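Local coordinates for 2'-deoxycytidine 5'-triphosphate deaminase (Agrobacterium tumefaciens, PDB 2R9Q), which probably catalyses the hydrolytic deamination of dCTP to dUTP, releasing ammonia and supplying the precursor for thymidine nucleotide synthesis, at residues P112-S115 with T116-D120; L100-P103 with A104-A108; A31-D34 with V35-Q39; R19-A23 with G24-K28. All blocks are in the same frame, centred on the assembly; numbering follows the deposited sequence.

Interaction 1 of 4, residues P112-S115 with T116-D120; sequences PKSS and TGRLD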
ATOM      1  N   PRO B 112     -12.607  21.261   8.802  1.00 56.96           N
ATOM      2  CA  PRO B 112     -12.655  21.333   7.350  1.00 56.66           C
ATOM      3  C   PRO B 112     -14.007  21.721   6.807  1.00 55.99           C
ATOM      4  O   PRO B 112     -15.008  21.394   7.390  1.00 55.56           O
ATOM      5  CB  PRO B 112     -12.286  19.925   6.916  1.00 57.00           C
ATOM      6  CG  PRO B 112     -12.537  19.079   8.111  1.00 57.11           C
ATOM      7  CD  PRO B 112     -12.243  19.912   9.269  1.00 56.92           C
ATOM      8  N   LYS B 113     -14.025  22.454   5.702  1.00 56.32           N
ATOM      9  CA  LYS B 113     -15.241  22.629   4.934  1.00 56.22           C
ATOM     10  C   LYS B 113     -15.673  21.290   4.421  1.00 56.58           C
ATOM     11  O   LYS B 113     -14.849  20.386   4.243  1.00 55.63           O
ATOM     12  CB  LYS B 113     -15.012  23.560   3.756  1.00 57.22           C
ATOM     13  CG  LYS B 113     -14.722  24.987   4.150  1.00 57.31           C
ATOM     14  CD  LYS B 113     -14.089  25.758   3.020  1.00 60.44           C
ATOM     15  CE  LYS B 113     -14.958  25.834   1.787  1.00 61.43           C
ATOM     16  NZ  LYS B 113     -16.228  26.526   2.108  1.00 61.75           N
ATOM     17  N   SER B 114     -16.970  21.136   4.187  1.00 56.89           N
ATOM     18  CA  SER B 114     -17.482  19.813   3.872  1.00 57.01           C
ATOM     19  C   SER B 114     -16.998  19.312   2.531  1.00 56.10           C
ATOM     20  O   SER B 114     -16.777  18.130   2.368  1.00 55.64           O
ATOM     21  CB  SER B 114     -18.998  19.740   3.993  1.00 56.71           C
ATOM     22  OG  SER B 114     -19.597  20.741   3.253  1.00 59.69           O
ATOM     23  N   SER B 115     -16.808  20.221   1.588  1.00 55.89           N
ATOM     24  CA  SER B 115     -16.222  19.884   0.300  1.00 54.64           C
ATOM     25  C   SER B 115     -14.768  19.424   0.442  1.00 53.06           C
ATOM     26  O   SER B 115     -14.280  18.671  -0.386  1.00 52.27           O
ATOM     27  CB  SER B 115     -16.325  21.056  -0.652  1.00 54.53           C
ATOM     28  OG  SER B 115     -15.547  22.142  -0.208  1.00 54.90           O
ATOM     29  N   THR B 116     -14.090  19.863   1.502  1.00 52.33           N
ATOM     30  CA  THR B 116     -12.734  19.413   1.784  1.00 51.03           C
ATOM     31  C   THR B 116     -12.751  17.944   2.133  1.00 51.21           C
ATOM     32  O   THR B 116     -11.905  17.204   1.674  1.00 50.13           O
ATOM     33  CB  THR B 116     -12.050  20.283   2.872  1.00 51.02           C
ATOM     34  OG1 THR B 116     -11.981  21.621   2.396  1.00 48.94           O
ATOM     35  CG2 THR B 116     -10.605  19.821   3.208  1.00 48.43           C
ATOM     36  N   GLY B 117     -13.733  17.525   2.920  1.00 51.55           N
ATOM     37  CA  GLY B 117     -13.864  16.145   3.282  1.00 53.06           C
ATOM     38  C   GLY B 117     -14.217  15.251   2.113  1.00 53.67           C
ATOM     39  O   GLY B 117     -13.755  14.123   2.046  1.00 53.60           O
ATOM     40  N   ARG B 118     -15.034  15.753   1.184  1.00 54.20           N
ATOM     41  CA  ARG B 118     -15.424  14.960   0.023  1.00 53.93           C
ATOM     42  C   ARG B 118     -14.236  14.634  -0.883  1.00 53.52           C
ATOM     43  O   ARG B 118     -14.333  13.729  -1.716  1.00 53.89           O
ATOM     44  CB  ARG B 118     -16.475  15.652  -0.835  1.00 54.34           C
ATOM     45  CG  ARG B 118     -17.679  16.229  -0.161  1.00 55.25           C
ATOM     46  CD  ARG B 118     -18.647  15.242   0.437  1.00 56.96           C
ATOM     47  NE  ARG B 118     -19.535  15.974   1.353  1.00 57.62           N
ATOM     48  CZ  ARG B 118     -20.711  16.499   1.043  1.00 55.79           C
ATOM     49  NH1 ARG B 118     -21.251  16.329  -0.150  1.00 56.73           N
ATOM     50  NH2 ARG B 118     -21.368  17.180   1.960  1.00 57.49           N
ATOM     51  N   LEU B 119     -13.135  15.372  -0.737  1.00 52.35           N
ATOM     52  CA  LEU B 119     -11.947  15.135  -1.502  1.00 51.65           C
ATOM     53  C   LEU B 119     -10.891  14.456  -0.663  1.00 51.08           C
ATOM     54  O   LEU B 119      -9.749  14.357  -1.101  1.00 51.23           O
ATOM     55  CB  LEU B 119     -11.381  16.435  -2.038  1.00 52.50           C
ATOM     56  CG  LEU B 119     -11.845  17.037  -3.362  1.00 51.55           C
ATOM     57  CD1 LEU B 119     -13.283  16.748  -3.667  1.00 54.35           C
ATOM     58  CD2 LEU B 119     -11.576  18.545  -3.344  1.00 47.48           C
ATOM     59  N   ASP B 120     -11.266  14.032   0.539  1.00 50.30           N
ATOM     60  CA  ASP B 120     -10.397  13.272   1.443  1.00 50.60           C
ATOM     61  C   ASP B 120      -9.074  13.996   1.725  1.00 49.79           C
ATOM     62  O   ASP B 120      -8.016  13.380   1.680  1.00 48.76           O
ATOM     63  CB  ASP B 120     -10.157  11.873   0.833  1.00 50.99           C
ATOM     64  CG  ASP B 120      -9.709  10.813   1.840  1.00 52.19           C
ATOM     65  OD1 ASP B 120     -10.067  10.820   3.050  1.00 53.07           O
ATOM     66  OD2 ASP B 120      -9.005   9.915   1.366  1.00 54.17           O
TER
HETATM   67  O   HOH W   1     -12.868  23.021  -0.135  1.00 44.42           O

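Interaction 2 of 4, residues L100-P103 with A104-A108; sequences LALP and ADMSA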
ATOM      1  N   LEU B 100      -5.389  36.826  13.837  1.00 68.07           N
ATOM      2  CA  LEU B 100      -6.271  37.132  14.950  1.00 69.08           C
ATOM      3  C   LEU B 100      -5.646  38.047  16.016  1.00 69.48           C
ATOM      4  O   LEU B 100      -4.441  38.049  16.229  1.00 68.68           O
ATOM      5  CB  LEU B 100      -6.785  35.833  15.589  1.00 69.06           C
ATOM      6  CG  LEU B 100      -7.619  34.880  14.720  1.00 69.84           C
ATOM      7  CD1 LEU B 100      -7.811  33.569  15.470  1.00 68.56           C
ATOM      8  CD2 LEU B 100      -8.985  35.495  14.284  1.00 68.97           C
ATOM      9  N   ALA B 101      -6.513  38.861  16.619  1.00 70.41           N
ATOM     10  CA  ALA B 101      -6.291  39.525  17.903  1.00 70.95           C
ATOM     11  C   ALA B 101      -7.638  39.440  18.668  1.00 71.51           C
ATOM     12  O   ALA B 101      -8.447  40.360  18.674  1.00 71.05           O
ATOM     13  CB  ALA B 101      -5.845  40.949  17.692  1.00 70.57           C
ATOM     14  N   LEU B 102      -7.879  38.284  19.274  1.00 72.59           N
ATOM     15  CA  LEU B 102      -9.152  37.967  19.926  1.00 72.54           C
ATOM     16  C   LEU B 102      -9.361  38.649  21.305  1.00 73.03           C
ATOM     17  O   LEU B 102      -8.446  38.681  22.138  1.00 71.59           O
ATOM     18  CB  LEU B 102      -9.273  36.444  20.092  1.00 72.37           C
ATOM     19  CG  LEU B 102     -10.166  35.644  19.125  1.00 72.25           C
ATOM     20  CD1 LEU B 102     -10.132  36.172  17.706  1.00 70.48           C
ATOM     21  CD2 LEU B 102      -9.777  34.161  19.196  1.00 71.31           C
ATOM     22  N   PRO B 103     -10.579  39.178  21.555  1.00 73.35           N
ATOM     23  CA  PRO B 103     -11.002  39.545  22.916  1.00 74.02           C
ATOM     24  C   PRO B 103     -10.757  38.403  23.908  1.00 74.03           C
ATOM     25  O   PRO B 103     -11.019  37.253  23.564  1.00 74.04           O
ATOM     26  CB  PRO B 103     -12.508  39.785  22.765  1.00 74.05           C
ATOM     27  CG  PRO B 103     -12.702  40.160  21.336  1.00 74.07           C
ATOM     28  CD  PRO B 103     -11.618  39.458  20.554  1.00 73.49           C
ATOM     29  N   ALA B 104     -10.288  38.715  25.117  1.00 73.60           N
ATOM     30  CA  ALA B 104      -9.866  37.703  26.101  1.00 73.75           C
ATOM     31  C   ALA B 104     -10.943  36.686  26.536  1.00 73.16           C
ATOM     32  O   ALA B 104     -10.606  35.621  27.073  1.00 71.90           O
ATOM     33  CB  ALA B 104      -9.256  38.385  27.339  1.00 73.83           C
ATOM     34  N   ASP B 105     -12.218  37.023  26.317  1.00 72.53           N
ATOM     35  CA  ASP B 105     -13.350  36.093  26.568  1.00 72.29           C
ATOM     36  C   ASP B 105     -13.773  35.235  25.345  1.00 70.90           C
ATOM     37  O   ASP B 105     -14.653  34.374  25.447  1.00 70.45           O
ATOM     38  CB  ASP B 105     -14.566  36.857  27.137  1.00 72.62           C
ATOM     39  CG  ASP B 105     -15.184  37.855  26.146  1.00 72.94           C
ATOM     40  OD1 ASP B 105     -14.454  38.570  25.415  1.00 71.34           O
ATOM     41  OD2 ASP B 105     -16.431  37.943  26.123  1.00 76.02           O
ATOM     42  N   MET B 106     -13.132  35.498  24.206  1.00 69.18           N
ATOM     43  CA  MET B 106     -13.460  34.895  22.928  1.00 67.71           C
ATOM     44  C   MET B 106     -12.385  33.889  22.541  1.00 66.80           C
ATOM     45  O   MET B 106     -11.193  34.199  22.545  1.00 65.27           O
ATOM     46  CB  MET B 106     -13.584  35.972  21.843  1.00 67.45           C
ATOM     47  CG  MET B 106     -14.135  35.477  20.512  1.00 67.34           C
ATOM     48  SD  MET B 106     -14.265  36.740  19.236  1.00 64.98           S
ATOM     49  CE  MET B 106     -15.410  37.898  20.039  1.00 65.77           C
ATOM     50  N   SER B 107     -12.846  32.679  22.240  1.00 66.03           N
ATOM     51  CA  SER B 107     -12.026  31.604  21.705  1.00 65.29           C
ATOM     52  C   SER B 107     -12.536  31.161  20.328  1.00 63.67           C
ATOM     53  O   SER B 107     -13.536  31.670  19.831  1.00 63.30           O
ATOM     54  CB  SER B 107     -12.012  30.412  22.676  1.00 65.42           C
ATOM     55  OG  SER B 107     -13.238  29.710  22.678  1.00 65.07           O
ATOM     56  N   ALA B 108     -11.830  30.232  19.698  1.00 62.53           N
ATOM     57  CA  ALA B 108     -12.323  29.642  18.465  1.00 62.17           C
ATOM     58  C   ALA B 108     -11.866  28.200  18.216  1.00 61.39           C
ATOM     59  O   ALA B 108     -10.891  27.733  18.781  1.00 60.37           O
ATOM     60  CB  ALA B 108     -12.029  30.551  17.277  1.00 60.80           C
TER

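Interaction 3 of 4, residues A31-D34 with V35-Q39; sequences ADLD and VDQVQ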
ATOM      1  N   ALA B  31      -6.209  40.721   2.629  1.00 77.83           N
ATOM      2  CA  ALA B  31      -7.064  41.398   1.652  1.00 77.72           C
ATOM      3  C   ALA B  31      -8.504  41.465   2.138  1.00 77.59           C
ATOM      4  O   ALA B  31      -8.863  40.872   3.153  1.00 76.79           O
ATOM      5  CB  ALA B  31      -6.993  40.698   0.311  1.00 77.03           C
ATOM      6  N   ASP B  32      -9.327  42.222   1.420  1.00 77.71           N
ATOM      7  CA  ASP B  32     -10.752  42.284   1.727  1.00 77.40           C
ATOM      8  C   ASP B  32     -11.271  40.852   1.686  1.00 76.63           C
ATOM      9  O   ASP B  32     -10.820  40.074   0.868  1.00 76.15           O
ATOM     10  CB  ASP B  32     -11.504  43.169   0.721  1.00 77.09           C
ATOM     11  N   LEU B  33     -12.207  40.523   2.564  1.00 75.82           N
ATOM     12  CA  LEU B  33     -12.824  39.207   2.582  1.00 75.50           C
ATOM     13  C   LEU B  33     -13.539  38.946   1.257  1.00 75.17           C
ATOM     14  O   LEU B  33     -13.841  39.873   0.543  1.00 75.26           O
ATOM     15  CB  LEU B  33     -13.762  39.054   3.788  1.00 75.30           C
ATOM     16  CG  LEU B  33     -13.164  39.388   5.181  1.00 74.35           C
ATOM     17  CD1 LEU B  33     -14.184  39.203   6.317  1.00 72.68           C
ATOM     18  CD2 LEU B  33     -11.874  38.594   5.461  1.00 73.57           C
ATOM     19  N   ASP B  34     -13.697  37.675   0.883  1.00 75.07           N
ATOM     20  CA  ASP B  34     -14.585  37.284  -0.219  1.00 74.59           C
ATOM     21  C   ASP B  34     -16.019  37.660   0.189  1.00 73.46           C
ATOM     22  O   ASP B  34     -16.356  37.614   1.366  1.00 72.41           O
ATOM     23  CB  ASP B  34     -14.547  35.767  -0.517  1.00 74.40           C
ATOM     24  CG  ASP B  34     -13.160  35.236  -0.899  1.00 75.14           C
ATOM     25  OD1 ASP B  34     -12.278  36.017  -1.342  1.00 73.87           O
ATOM     26  OD2 ASP B  34     -12.967  33.993  -0.754  1.00 72.50           O
ATOM     27  N   VAL B  35     -16.859  38.019  -0.777  1.00 72.97           N
ATOM     28  CA  VAL B  35     -18.263  38.363  -0.472  1.00 72.82           C
ATOM     29  C   VAL B  35     -18.934  37.233   0.309  1.00 71.98           C
ATOM     30  O   VAL B  35     -19.676  37.484   1.262  1.00 71.19           O
ATOM     31  CB  VAL B  35     -19.101  38.742  -1.751  1.00 73.04           C
ATOM     32  CG1 VAL B  35     -18.989  37.668  -2.829  1.00 71.74           C
ATOM     33  CG2 VAL B  35     -20.579  39.035  -1.370  1.00 72.58           C
ATOM     34  N   ASP B  36     -18.597  35.994  -0.055  1.00 71.25           N
ATOM     35  CA  ASP B  36     -19.195  34.803   0.527  1.00 70.39           C
ATOM     36  C   ASP B  36     -18.297  34.094   1.547  1.00 69.23           C
ATOM     37  O   ASP B  36     -18.492  32.900   1.830  1.00 68.06           O
ATOM     38  CB  ASP B  36     -19.583  33.854  -0.600  1.00 70.85           C
ATOM     39  CG  ASP B  36     -18.393  33.362  -1.386  1.00 70.90           C
ATOM     40  OD1 ASP B  36     -17.359  34.053  -1.450  1.00 71.49           O
ATOM     41  OD2 ASP B  36     -18.492  32.268  -1.945  1.00 73.93           O
ATOM     42  N   GLN B  37     -17.345  34.833   2.127  1.00 67.77           N
ATOM     43  CA  GLN B  37     -16.347  34.227   3.017  1.00 66.93           C
ATOM     44  C   GLN B  37     -16.873  33.976   4.418  1.00 66.36           C
ATOM     45  O   GLN B  37     -16.465  33.000   5.066  1.00 65.16           O
ATOM     46  CB  GLN B  37     -15.070  35.049   3.096  1.00 66.50           C
ATOM     47  CG  GLN B  37     -13.865  34.215   3.419  1.00 64.77           C
ATOM     48  CD  GLN B  37     -12.617  35.046   3.591  1.00 62.17           C
ATOM     49  OE1 GLN B  37     -12.373  35.963   2.828  1.00 58.78           O
ATOM     50  NE2 GLN B  37     -11.822  34.722   4.592  1.00 60.77           N
ATOM     51  N   VAL B  38     -17.777  34.845   4.867  1.00 65.82           N
ATOM     52  CA  VAL B  38     -18.387  34.735   6.190  1.00 65.65           C
ATOM     53  C   VAL B  38     -19.665  33.908   6.065  1.00 65.41           C
ATOM     54  O   VAL B  38     -20.584  34.247   5.311  1.00 65.48           O
ATOM     55  CB  VAL B  38     -18.686  36.122   6.819  1.00 65.95           C
ATOM     56  CG1 VAL B  38     -19.223  35.968   8.248  1.00 64.01           C
ATOM     57  CG2 VAL B  38     -17.420  37.035   6.774  1.00 64.48           C
ATOM     58  N   GLN B  39     -19.680  32.787   6.766  1.00 65.01           N
ATOM     59  CA  GLN B  39     -20.812  31.907   6.787  1.00 64.79           C
ATOM     60  C   GLN B  39     -21.659  32.360   7.972  1.00 63.98           C
ATOM     61  O   GLN B  39     -21.209  33.198   8.770  1.00 62.73           O
ATOM     62  CB  GLN B  39     -20.357  30.440   6.907  1.00 65.65           C
ATOM     63  CG  GLN B  39     -19.312  29.987   5.879  1.00 66.60           C
ATOM     64  CD  GLN B  39     -19.774  30.148   4.470  1.00 68.16           C
ATOM     65  OE1 GLN B  39     -20.966  30.081   4.183  1.00 70.36           O
ATOM     66  NE2 GLN B  39     -18.840  30.402   3.573  1.00 71.20           N
TER

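Interaction 4 of 4, residues R19-A23 with G24-K28; sequences RALFA and GDKLK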
ATOM      1  N   ARG B  19     -18.160  39.870  11.046  1.00 70.35           N
ATOM      2  CA  ARG B  19     -17.907  41.077  10.282  1.00 71.21           C
ATOM      3  C   ARG B  19     -17.528  42.280  11.160  1.00 71.69           C
ATOM      4  O   ARG B  19     -16.659  43.024  10.801  1.00 70.22           O
ATOM      5  CB  ARG B  19     -19.104  41.393   9.388  1.00 71.30           C
ATOM      6  CG  ARG B  19     -19.085  40.550   8.128  1.00 70.67           C
ATOM      7  CD  ARG B  19     -20.111  40.964   7.162  1.00 71.86           C
ATOM      8  NE  ARG B  19     -21.319  40.181   7.329  1.00 71.94           N
ATOM      9  CZ  ARG B  19     -21.752  39.238   6.499  1.00 73.00           C
ATOM     10  NH1 ARG B  19     -21.095  38.902   5.401  1.00 73.11           N
ATOM     11  NH2 ARG B  19     -22.877  38.604   6.790  1.00 75.43           N
ATOM     12  N   ALA B  20     -18.183  42.437  12.313  1.00 73.05           N
ATOM     13  CA  ALA B  20     -17.849  43.487  13.292  1.00 73.90           C
ATOM     14  C   ALA B  20     -16.424  43.327  13.816  1.00 74.88           C
ATOM     15  O   ALA B  20     -15.723  44.313  13.965  1.00 74.16           O
ATOM     16  CB  ALA B  20     -18.837  43.486  14.430  1.00 73.14           C
ATOM     17  N   LEU B  21     -16.012  42.077  14.078  1.00 76.62           N
ATOM     18  CA  LEU B  21     -14.637  41.727  14.447  1.00 77.50           C
ATOM     19  C   LEU B  21     -13.616  42.147  13.404  1.00 78.70           C
ATOM     20  O   LEU B  21     -12.505  42.537  13.757  1.00 77.55           O
ATOM     21  CB  LEU B  21     -14.488  40.221  14.630  1.00 77.58           C
ATOM     22  CG  LEU B  21     -14.946  39.525  15.893  1.00 77.34           C
ATOM     23  CD1 LEU B  21     -14.623  38.041  15.752  1.00 77.02           C
ATOM     24  CD2 LEU B  21     -14.282  40.140  17.118  1.00 78.56           C
ATOM     25  N   PHE B  22     -13.964  42.020  12.128  1.00 80.04           N
ATOM     26  CA  PHE B  22     -13.072  42.467  11.071  1.00 82.15           C
ATOM     27  C   PHE B  22     -13.030  44.021  11.011  1.00 83.02           C
ATOM     28  O   PHE B  22     -11.965  44.618  10.812  1.00 82.35           O
ATOM     29  CB  PHE B  22     -13.454  41.842   9.707  1.00 82.63           C
ATOM     30  CG  PHE B  22     -12.429  42.068   8.631  1.00 82.96           C
ATOM     31  CD1 PHE B  22     -11.248  41.327   8.608  1.00 82.84           C
ATOM     32  CD2 PHE B  22     -12.625  43.047   7.650  1.00 84.04           C
ATOM     33  CE1 PHE B  22     -10.282  41.553   7.626  1.00 82.61           C
ATOM     34  CE2 PHE B  22     -11.656  43.273   6.652  1.00 84.11           C
ATOM     35  CZ  PHE B  22     -10.487  42.522   6.646  1.00 83.96           C
ATOM     36  N   ALA B  23     -14.185  44.652  11.214  1.00 83.87           N
ATOM     37  CA  ALA B  23     -14.302  46.108  11.185  1.00 84.62           C
ATOM     38  C   ALA B  23     -13.603  46.759  12.378  1.00 84.95           C
ATOM     39  O   ALA B  23     -13.171  47.887  12.296  1.00 84.66           O
ATOM     40  CB  ALA B  23     -15.772  46.516  11.129  1.00 84.20           C
ATOM     41  N   GLY B  24     -13.485  46.039  13.483  1.00 85.89           N
ATOM     42  CA  GLY B  24     -12.750  46.523  14.646  1.00 86.51           C
ATOM     43  C   GLY B  24     -11.356  45.943  14.761  1.00 87.10           C
ATOM     44  O   GLY B  24     -10.781  45.962  15.840  1.00 86.77           O
ATOM     45  N   ASP B  25     -10.820  45.418  13.655  1.00 88.17           N
ATOM     46  CA  ASP B  25      -9.477  44.782  13.594  1.00 88.95           C
ATOM     47  C   ASP B  25      -9.138  43.717  14.692  1.00 88.19           C
ATOM     48  O   ASP B  25      -7.982  43.578  15.080  1.00 87.64           O
ATOM     49  CB  ASP B  25      -8.383  45.879  13.515  1.00 89.52           C
ATOM     50  CG  ASP B  25      -8.051  46.284  12.077  1.00 90.83           C
ATOM     51  OD1 ASP B  25      -7.091  45.732  11.485  1.00 90.91           O
ATOM     52  OD2 ASP B  25      -8.742  47.171  11.537  1.00 93.03           O
ATOM     53  N   LYS B  26     -10.128  42.973  15.181  1.00 87.83           N
ATOM     54  CA  LYS B  26      -9.858  41.842  16.084  1.00 88.10           C
ATOM     55  C   LYS B  26      -9.603  40.548  15.281  1.00 87.38           C
ATOM     56  O   LYS B  26      -9.107  39.550  15.810  1.00 86.78           O
ATOM     57  CB  LYS B  26     -11.009  41.616  17.073  1.00 88.64           C
ATOM     58  CG  LYS B  26     -11.457  42.824  17.922  1.00 89.53           C
ATOM     59  CD  LYS B  26     -10.323  43.688  18.458  1.00 89.41           C
ATOM     60  CE  LYS B  26     -10.858  44.949  19.168  1.00 89.05           C
ATOM     61  NZ  LYS B  26     -11.775  45.759  18.321  1.00 87.18           N
ATOM     62  N   LEU B  27      -9.990  40.593  14.014  1.00 86.47           N
ATOM     63  CA  LEU B  27      -9.714  39.579  13.016  1.00 86.13           C
ATOM     64  C   LEU B  27      -9.185  40.325  11.778  1.00 84.99           C
ATOM     65  O   LEU B  27      -9.798  41.287  11.303  1.00 84.23           O
ATOM     66  CB  LEU B  27     -10.992  38.760  12.732  1.00 86.13           C
ATOM     67  CG  LEU B  27     -11.214  38.001  11.416  1.00 86.83           C
ATOM     68  CD1 LEU B  27     -10.120  36.942  11.101  1.00 84.90           C
ATOM     69  CD2 LEU B  27     -12.620  37.366  11.448  1.00 86.05           C
ATOM     70  N   LYS B  28      -8.007  39.927  11.306  1.00 83.62           N
ATOM     71  CA  LYS B  28      -7.366  40.603  10.190  1.00 82.73           C
ATOM     72  C   LYS B  28      -7.203  39.684   9.010  1.00 81.05           C
ATOM     73  O   LYS B  28      -7.274  38.469   9.147  1.00 79.91           O
ATOM     74  CB  LYS B  28      -5.979  41.137  10.582  1.00 83.28           C
ATOM     75  CG  LYS B  28      -5.963  42.309  11.548  1.00 83.45           C
ATOM     76  CD  LYS B  28      -5.456  41.899  12.909  1.00 84.74           C
ATOM     77  CE  LYS B  28      -4.839  43.079  13.615  1.00 86.11           C
ATOM     78  NZ  LYS B  28      -3.543  43.492  12.995  1.00 86.13           N
TER
HETATM   79  O   HOH W   2      -9.265  44.113   9.861  1.00 52.38           O

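Interaction 1 of 4, residues P112-S115 with T116-D120
Lys-113 is the N-cap of the short helix 114-118, and its carbonyl meets the first turn. Lys-113 O receives Thr-116 N at 2.9 Å and Gly-117 N at 3.3 Å. Both bonds are weak, and the first is clearly bent, at 129°. A firmer helical bond runs from Arg-118 N to Ser-114 O at 3.2 Å. The methyl group of Thr-116 stands anti to its own backbone N. This turns it back to Pro-112, and CG2 of Thr-116 lies 4.1 Å from Pro-112 CB. The hydroxyl OG1 of Thr-116 lies alongside CB of Lys-113. A water joins it to the hydroxyl of the preceding residue, Ser-115: it donates to Thr-116 OG1 at 3.0 Å and lies 2.8 Å from Ser-115 OG. Thr-116 OG1 also bonds to Leu-163 O of strand 162-170, so this hydroxyl, on a buried residue, has both a water and a backbone carbonyl as partners. The sequence Pro-Lys-Ser-Ser at a helix start resembles the Arg-Ser-Ser type motif of the dUTPase superfamily, which in relatives lies beside the nucleotide phosphates, and is consistent with a similar place here. Arg-118 bends at chi2 (-68°), which folds its chain back along the first turn. Its CG comes to 3.3 Å from Ser-114 O, and NH2 passes 4.0 Å from Ser-114 CB. NH1 goes on to the backbone of a bound peptide. At the start of the helix, Lys-113 NZ leaves this contact for a salt bridge with Asp-44.

Interaction 2 of 4, residues L100-P103 with A104-A108
The carboxylate of Asp-105 is the flat group here, and its OD1 meets the puckered ring of Pro-103 at 3.5 Å from Pro-103 CB. The chi1 of Asp-105, 66°, places CG between the backbone N and the carbonyl carbon, and so carries the carboxylate back to the ring. Another part of the ring is taken by Met-106. The methyl carbon CE of Met-106 lies 3.8 Å from Pro-103 CG, and its sulfur SD lies 4.0 Å from Pro-103 CD. The two side chains run side by side and point the same way. Met-106 is extended as far as SD and then bends at chi3, which lays the methyl alongside the ring. Leu-102 packs on the backbone of the returning chain: its CD2 is 3.6 Å from Met-106 O. Its CG also lies 4.2 Å from Met-106 CG, so apolar groups meet there as well. One backbone bond closes the turn, from Met-106 N to Pro-103 O at 2.8 Å. The donor stands 45° out of the carbonyl plane rather than on a lone pair. Around the turn, Met-106 also touches Leu-13, and Leu-102 touches Ile-136. Pro-103 to Met-106 is a type I beta turn, with Ala-104 and Asp-105 at its corners. It links strand 91-101 to strand 106-112, which belong to different sheets of the dUTPase-like N-terminal half.

Interaction 3 of 4, residues A31-D34 with V35-Q39
Val-35 follows Asp-34 as the first corner of a turn, and its side chain points away from the residues before it. Asp-36 is the second corner. Its chi1 of 64° swings the carboxylate back, and Asp-36 OD1 comes to 3.4 Å from Asp-34 CB. The two carboxylates are also near each other, with Asp-36 OD1 4.4 Å from Asp-34 OD2. Both of these oxygens form salt bridges to NH1 of Arg-162, which would offset the like charges. Gln-37 closes the turn with its backbone and braces it with its side chain. Its backbone N bonds to Asp-34 O at 3.0 Å, with the donor well above the carbonyl plane, 69° out of it. Its side chain leaves with CG anti to the backbone N and stays extended, so the amide reaches back past the turn. There Gln-37 OE1 accepts Asp-34 N at 2.9 Å. This second bond is nearly straight, at 160°, and lies in the plane of the amide carbonyl on a lone pair. The same OE1 of Gln-37 sits 3.5 Å from Leu-33 CB, where the two side chains cross at about a right angle. NE2 of Gln-37 bonds to Asp-44 O, so both ends of the buried amide are held and its rotation is fixed. Val-38 adds an apolar touch, with CG2 3.9 Å from Leu-33 CD1. Its side chain also rests on helix 15-23. The whole is a type I beta turn from Asp-34 to Gln-37, braced by a side-chain to main-chain bond, that leads into the short, weakly bonded strand at about 38-39.

Interaction 4 of 4, residues R19-A23 with G24-K28
Leu-21 O is gripped by two successive backbone donors. Lys-26 N bonds to it at 2.8 Å, nearly along the C=O axis. Leu-27 N bonds at 3.2 Å to the same Leu-21 O and comes from above the carbonyl plane. One residue further on, Phe-22 O receives Asp-25 N at 3.2 Å. The bonds Lys-26 N to Leu-21 O and Asp-25 N to Phe-22 O, with Asp-25 at positive phi as the C-prime residue, make a Schellman motif. It ends helix 15-23 and turns the chain into strand 27-28. The last ordinary helical bond is from Gly-24 N to Ala-20 O. The side chains follow the reversal. Leu-21 CD2 lies 3.6 Å from Lys-26 CB, where the two chains cross at about a right angle. The lysine bends at chi2 and chi4, and so brings Lys-26 NZ back to Gly-24 O at 2.7 Å. Phe-22 CG stands anti to the backbone N (chi1 -170°), which sends the ring along the new strand. Its CD1 comes to 3.1 Å from Leu-27 O, while the carbonyl carbon of Lys-28 meets the ring edge. The same Leu-27 O takes a CA-H...O contact from Phe-22. A water donates to both Phe-22 O and Leu-27 O, and its oxygen sits over the centre of one face of the Phe-22 ring. Beyond the turn, the backbones of Lys-26 and Lys-28 pair with Ala-101 and Ser-99 of strand 91-101.

Overall arrangement
From the N terminus the order is interaction 4, 3, 2 and 1. All are local turns or caps in series; none nests or crosses. Interaction 4 ends helix 15-23 and starts strand 27-28. Interaction 3 turns the following loop into strand 38-39, and Leu-33 packs on Phe-22. Interaction 2 turns the chain from strand 91-101 of one sheet into strand 106-112 of the other. It touches interaction 4, where Met-106 packs on Leu-21 and Leu-100 on Leu-27. Strand 106-112 then runs to interaction 1, about 26 Å from interaction 2 between centres. Its helix 114-118 lies in the chain between strand 106-112 of one sheet and strand 121-127 of the other.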